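Local atomic coordinates of cephalosporin hydroxylase CMCI (Streptomyces clavuligerus, PDB entry 2BM8), a protein that probably takes part in the hydroxylation and methoxylation of the cephalosporin nucleus during cephamycin biosynthesis, using a methyltransferase-like Rossmann fold. Residues 84-89 with 155-160; 185-190 with 221-226. The protein carries 3 engineered substitutions. All blocks are in the same frame, centred on the assembly; numbering follows the deposited sequence.

Interaction 1 pairs the first and fourth strands of a sheet ordered 3-2-1-4-5-7-6, the order of class I methyltransferases; interaction 2 lies where the fifth strand ends and meets the turn that leads into the seventh. Their centres are 14 Å apart, and Glu186 joins them. Its OE2 packs on Ile158 CG2 at 3.6 Å, and its OE1 comes to 3.0 Å from OD1 of the engineered Asn160, a packing contact. Lys65 makes salt bridges to both Glu87 and Glu186, so one cation serves both contacts. The carboxyl ends of these parallel strands line the cofactor site in related methyltransferases, and this polar cluster is probably part of the corresponding pocket.

Interaction 1 (84-89 with 155-160); sequences TIVELG and LIFIDN. Engineered in segment 155-160: Asn160 (natural residue Asp).
The ring of Phe157 has Leu88 CD1 at its edge, 4.4 Å from CZ and near the ring plane, while Val86 CG1 approaches Phe157 CD1 obliquely at 4.1 Å. By strand alternation the phenyl group shares its side of the sheet with Val86 and Leu88, and there it also meets the almost parallel ring of Phe183. Two further flat groups lie on the side bearing Ile85 and Ile158: the Glu87 carboxylate and the amide of the engineered Asn160 are tilted by only 29°. Asn160 ND2 donates to Glu87 OE1 across a very short 2.5 Å, a length that is doubtful. A bend at chi2 (-77°) brings the Glu87 carboxylate alongside Ile158 CG2, within reach of the Asn160 amide. Its OE2 forms a salt bridge with Lys65. Replacing Glu87 by alanine is likely to cost Lys65 this carboxylate partner and to remove the acceptor facing the Asn160 amide.

Between these two faces the strands run parallel, 6° apart, in regular alternation. Ile156 N, Val86 N, Ile158 N, Leu88 N and Asn160 N all donate across, the last to Leu88 O at 2.7 Å. These are the central first and fourth strands of the Rossmann-like fold, and helices 67-80 and 94-106 cover Ile85, Ile156 and Ile158. Across from Leu88, Asp159 OD2 touches Leu88 CD1 at 3.7 Å but takes its hydrogen bonds from the backbone N of Ala161 and His162. The chemistry thus changes along the strands, from mainly apolar side chains around Ile85 and Ile156 to Glu87, Asp159 and Asn160 near the carboxyl ends; because the natural residue at Asn160 is aspartate, the amide donor to Glu87 belongs to this variant.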
loop_
_atom_site.group_PDB
_atom_site.type_symbol
_atom_site.label_atom_id
_atom_site.label_comp_id
_atom_site.label_asym_id
_atom_site.label_seq_id
_atom_site.Cartn_x
_atom_site.Cartn_y
_atom_site.Cartn_z
ATOM N N THR B 84 -21.195 -16.539 32.737
ATOM C CA THR B 84 -21.974 -15.324 32.503
ATOM C C THR B 84 -21.297 -14.414 31.481
ATOM O O THR B 84 -20.140 -14.071 31.633
ATOM C CB THR B 84 -22.173 -14.520 33.819
ATOM O OG1 THR B 84 -22.652 -15.366 34.874
ATOM C CG2 THR B 84 -23.274 -13.467 33.653
ATOM N N ILE B 85 -22.024 -14.022 30.444
ATOM C CA ILE B 85 -21.556 -12.993 29.533
ATOM C C ILE B 85 -22.508 -11.804 29.560
ATOM O O ILE B 85 -23.696 -11.966 29.328
ATOM C CB ILE B 85 -21.441 -13.562 28.126
ATOM C CG1 ILE B 85 -20.319 -14.606 28.090
ATOM C CG2 ILE B 85 -21.173 -12.446 27.118
ATOM C CD1 ILE B 85 -20.348 -15.460 26.863
ATOM N N VAL B 86 -21.966 -10.624 29.854
ATOM C CA VAL B 86 -22.709 -9.373 29.921
ATOM C C VAL B 86 -22.364 -8.443 28.751
ATOM O O VAL B 86 -21.195 -8.157 28.514
ATOM C CB VAL B 86 -22.362 -8.612 31.201
ATOM C CG1 VAL B 86 -23.151 -7.314 31.280
ATOM C CG2 VAL B 86 -22.619 -9.469 32.447
ATOM N N GLU B 87 -23.387 -7.968 28.037
ATOM C CA GLU B 87 -23.233 -6.952 26.994
ATOM C C GLU B 87 -23.851 -5.659 27.471
ATOM O O GLU B 87 -25.045 -5.613 27.675
ATOM C CB GLU B 87 -23.973 -7.367 25.718
ATOM C CG GLU B 87 -23.115 -8.102 24.709
ATOM C CD GLU B 87 -22.190 -7.180 23.939
ATOM O OE1 GLU B 87 -21.992 -6.026 24.383
ATOM O OE2 GLU B 87 -21.678 -7.614 22.882
ATOM N N LEU B 88 -23.040 -4.625 27.650
ATOM C CA LEU B 88 -23.512 -3.248 27.852
ATOM C C LEU B 88 -23.600 -2.630 26.456
ATOM O O LEU B 88 -22.581 -2.508 25.782
ATOM C CB LEU B 88 -22.501 -2.465 28.703
ATOM C CG LEU B 88 -22.907 -1.371 29.697
ATOM C CD1 LEU B 88 -21.743 -0.426 29.875
ATOM C CD2 LEU B 88 -24.185 -0.587 29.329
ATOM N N GLY B 89 -24.805 -2.254 26.023
ATOM C CA GLY B 89 -25.065 -1.883 24.640
ATOM C C GLY B 89 -25.585 -3.075 23.846
ATOM O O GLY B 89 -24.816 -3.968 23.518
ATOM N N LEU B 155 -16.704 -14.785 34.161
ATOM C CA LEU B 155 -17.574 -13.751 33.644
ATOM C C LEU B 155 -16.854 -12.872 32.642
ATOM O O LEU B 155 -15.726 -12.449 32.871
ATOM C CB LEU B 155 -18.061 -12.916 34.812
ATOM C CG LEU B 155 -19.079 -11.818 34.537
ATOM C CD1 LEU B 155 -20.217 -11.893 35.586
ATOM C CD2 LEU B 155 -18.417 -10.444 34.554
ATOM N N ILE B 156 -17.499 -12.617 31.512
ATOM C CA ILE B 156 -16.990 -11.658 30.540
ATOM C C ILE B 156 -17.951 -10.467 30.500
ATOM O O ILE B 156 -19.127 -10.630 30.210
ATOM C CB ILE B 156 -16.888 -12.295 29.144
ATOM C CG1 ILE B 156 -15.990 -13.527 29.180
ATOM C CG2 ILE B 156 -16.387 -11.265 28.116
ATOM C CD1 ILE B 156 -15.992 -14.304 27.878
ATOM N N PHE B 157 -17.429 -9.284 30.798
ATOM C CA PHE B 157 -18.176 -8.035 30.748
ATOM C C PHE B 157 -17.719 -7.267 29.510
ATOM O O PHE B 157 -16.543 -6.963 29.370
ATOM C CB PHE B 157 -17.901 -7.226 32.018
ATOM C CG PHE B 157 -18.746 -5.992 32.153
ATOM C CD1 PHE B 157 -19.774 -5.937 33.092
ATOM C CD2 PHE B 157 -18.527 -4.884 31.334
ATOM C CE1 PHE B 157 -20.562 -4.803 33.218
ATOM C CE2 PHE B 157 -19.319 -3.748 31.446
ATOM C CZ PHE B 157 -20.338 -3.704 32.389
ATOM N N ILE B 158 -18.646 -6.942 28.621
ATOM C CA ILE B 158 -18.310 -6.307 27.345
ATOM C C ILE B 158 -19.001 -4.954 27.233
ATOM O O ILE B 158 -20.224 -4.869 27.239
ATOM C CB ILE B 158 -18.711 -7.200 26.150
ATOM C CG1 ILE B 158 -18.162 -8.612 26.346
ATOM C CG2 ILE B 158 -18.186 -6.609 24.830
ATOM C CD1 ILE B 158 -18.578 -9.575 25.294
ATOM N N ASP B 159 -18.195 -3.901 27.159
ATOM C CA ASP B 159 -18.690 -2.562 26.889
ATOM C C ASP B 159 -18.824 -2.276 25.385
ATOM O O ASP B 159 -17.836 -2.259 24.668
ATOM C CB ASP B 159 -17.742 -1.538 27.497
ATOM C CG ASP B 159 -18.130 -0.134 27.146
ATOM O OD1 ASP B 159 -17.228 0.665 26.765
ATOM O OD2 ASP B 159 -19.331 0.230 27.211
ATOM N N ASN B 160 -20.059 -2.066 24.929
ATOM C CA ASN B 160 -20.358 -1.530 23.589
ATOM C C ASN B 160 -21.060 -0.163 23.661
ATOM O O ASN B 160 -21.466 0.369 22.648
ATOM C CB ASN B 160 -21.224 -2.514 22.783
ATOM C CG ASN B 160 -20.411 -3.648 22.163
ATOM O OD1 ASN B 160 -19.586 -3.425 21.264
ATOM N ND2 ASN B 160 -20.640 -4.875 22.638
#

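Interaction 2 (185-190 with 221-226); sequences IEDMIP and SSQLDR
Gln223 meets Asp187 through backbone and side chain. Its carbonyl O accepts from Asp187 N at 2.8 Å, the donor lying in the carbonyl plane. Alongside, the two side chains point the same way: Asp187 OD1 rests 3.5 Å from Gln223 CG, and the carboxylate and amide planes are turned 73° apart. A water donates to Asp187 OD1 and accepts from Gln223 NE2. The amide is fixed by helix 67-80 and the chain leading to it, since OE1 receives Thr69 OG1 and Asp66 N while NE2 reaches Leu64 O. Leu224 CD2 lies 3.7 Å from Glu186 CG, whose carboxylate makes a salt bridge with Lys65 and a hydrogen bond with Tyr73.

Residues 221-226 belong to the loop that joins strands 211-214 and 228-231, which complete this methyltransferase-like sheet, and an ST motif shapes their start, Leu224 N donating to Ser221 OG at 3.1 Å.

Pro190, in helix 189-195, packs against the far end of the segment. Its CB sits 3.7 Å from Arg226 NH2, approaching the guanidinium obliquely, and its CG faces Asp225 O. A bend at chi3 (-77°) folds the Arg226 chain so that NE and NH2 grip Asp225 side-on, NE reaching OD1 at 3.0 Å, from above the carboxylate plane. Arg226 O touches Ile189 CG2 at 3.6 Å and accepts a hydrogen bond from Trp41 of a neighbouring subunit, which also packs on Ile189.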
loop_
_atom_site.group_PDB
_atom_site.type_symbol
_atom_site.label_atom_id
_atom_site.label_comp_id
_atom_site.label_asym_id
_atom_site.label_seq_id
_atom_site.Cartn_x
_atom_site.Cartn_y
_atom_site.Cartn_z
ATOM N N ILE B 185 -13.454 -3.597 26.225
ATOM C CA ILE B 185 -13.982 -2.397 25.589
ATOM C C ILE B 185 -13.756 -2.517 24.106
ATOM O O ILE B 185 -12.631 -2.483 23.642
ATOM C CB ILE B 185 -13.301 -1.140 26.155
ATOM C CG1 ILE B 185 -13.706 -0.945 27.612
ATOM C CG2 ILE B 185 -13.707 0.087 25.355
ATOM C CD1 ILE B 185 -12.727 -0.176 28.430
ATOM N N GLU B 186 -14.831 -2.671 23.354
ATOM C CA GLU B 186 -14.712 -2.820 21.910
ATOM C C GLU B 186 -14.603 -1.437 21.272
ATOM O O GLU B 186 -15.140 -0.481 21.809
ATOM C CB GLU B 186 -15.906 -3.601 21.357
ATOM C CG GLU B 186 -16.042 -5.023 21.916
ATOM C CD GLU B 186 -16.985 -5.916 21.107
ATOM O OE1 GLU B 186 -17.586 -5.414 20.142
ATOM O OE2 GLU B 186 -17.143 -7.116 21.454
ATOM N N ASP B 187 -13.830 -1.335 20.187
ATOM C CA ASP B 187 -13.808 -0.189 19.269
ATOM C C ASP B 187 -13.183 1.096 19.803
ATOM O O ASP B 187 -12.341 1.708 19.125
ATOM C CB ASP B 187 -15.219 0.127 18.758
ATOM C CG ASP B 187 -15.806 -1.004 17.925
ATOM O OD1 ASP B 187 -15.217 -1.299 16.851
ATOM O OD2 ASP B 187 -16.825 -1.650 18.263
ATOM N N MET B 188 -13.587 1.504 21.003
ATOM C CA MET B 188 -13.383 2.880 21.432
ATOM C C MET B 188 -11.987 3.238 21.945
ATOM O O MET B 188 -11.582 4.396 21.819
ATOM C CB MET B 188 -14.434 3.284 22.477
ATOM C CG MET B 188 -14.597 4.810 22.619
ATOM S SD MET B 188 -14.959 5.714 21.048
ATOM C CE MET B 188 -16.761 5.884 21.139
ATOM N N ILE B 189 -11.247 2.274 22.497
ATOM C CA ILE B 189 -9.975 2.612 23.147
ATOM C C ILE B 189 -8.959 3.292 22.230
ATOM O O ILE B 189 -8.345 4.257 22.630
ATOM C CB ILE B 189 -9.372 1.406 23.902
ATOM C CG1 ILE B 189 -9.907 1.427 25.334
ATOM C CG2 ILE B 189 -7.845 1.449 23.923
ATOM C CD1 ILE B 189 -9.619 0.221 26.141
ATOM N N PRO B 190 -8.753 2.804 21.022
ATOM C CA PRO B 190 -7.878 3.494 20.069
ATOM C C PRO B 190 -8.269 4.934 19.763
ATOM O O PRO B 190 -7.365 5.732 19.565
ATOM C CB PRO B 190 -7.996 2.629 18.815
ATOM C CG PRO B 190 -8.239 1.282 19.372
ATOM C CD PRO B 190 -9.260 1.544 20.463
ATOM N N SER B 221 -8.051 -8.737 16.630
ATOM C CA SER B 221 -9.042 -8.130 15.735
ATOM C C SER B 221 -9.086 -6.622 15.842
ATOM O O SER B 221 -8.857 -6.072 16.911
ATOM C CB SER B 221 -10.442 -8.705 15.992
ATOM O OG SER B 221 -11.117 -8.033 17.049
ATOM N N SER B 222 -9.408 -5.959 14.732
ATOM C CA SER B 222 -9.522 -4.504 14.718
ATOM C C SER B 222 -10.600 -3.972 15.685
ATOM O O SER B 222 -10.450 -2.883 16.221
ATOM C CB SER B 222 -9.740 -3.983 13.293
ATOM O OG SER B 222 -11.078 -4.145 12.858
ATOM N N GLN B 223 -11.652 -4.745 15.965
ATOM C CA GLN B 223 -12.673 -4.287 16.914
ATOM C C GLN B 223 -12.233 -4.418 18.378
ATOM O O GLN B 223 -12.613 -3.605 19.210
ATOM C CB GLN B 223 -14.014 -5.013 16.705
ATOM C CG GLN B 223 -14.827 -4.528 15.478
ATOM C CD GLN B 223 -16.014 -5.437 15.181
ATOM O OE1 GLN B 223 -15.886 -6.675 15.260
ATOM N NE2 GLN B 223 -17.174 -4.837 14.827
ATOM N N LEU B 224 -11.447 -5.435 18.698
ATOM C CA LEU B 224 -10.995 -5.640 20.063
ATOM C C LEU B 224 -9.612 -5.054 20.341
ATOM O O LEU B 224 -9.144 -5.110 21.460
ATOM C CB LEU B 224 -10.954 -7.127 20.355
ATOM C CG LEU B 224 -12.274 -7.853 20.239
ATOM C CD1 LEU B 224 -12.031 -9.340 20.355
ATOM C CD2 LEU B 224 -13.230 -7.348 21.305
ATOM N N ASP B 225 -8.975 -4.519 19.303
ATOM C CA ASP B 225 -7.651 -3.903 19.344
ATOM C C ASP B 225 -7.374 -3.227 20.665
ATOM O O ASP B 225 -8.070 -2.278 21.032
ATOM C CB ASP B 225 -7.573 -2.838 18.231
ATOM C CG ASP B 225 -6.159 -2.364 17.949
ATOM O OD1 ASP B 225 -5.201 -2.737 18.639
ATOM O OD2 ASP B 225 -5.910 -1.588 17.022
ATOM N N ARG B 226 -6.359 -3.726 21.370
ATOM C CA ARG B 226 -5.838 -3.109 22.593
ATOM C C ARG B 226 -6.898 -2.833 23.679
ATOM O O ARG B 226 -6.711 -1.929 24.492
ATOM C CB ARG B 226 -5.101 -1.809 22.241
ATOM C CG ARG B 226 -3.808 -1.983 21.450
ATOM C CD ARG B 226 -3.258 -0.668 20.881
ATOM N NE ARG B 226 -4.007 -0.246 19.693
ATOM C CZ ARG B 226 -3.944 0.958 19.130
ATOM N NH1 ARG B 226 -3.177 1.914 19.627
ATOM N NH2 ARG B 226 -4.677 1.214 18.056
HETATM O O HOH W 1 -16.877 -1.696 14.934
#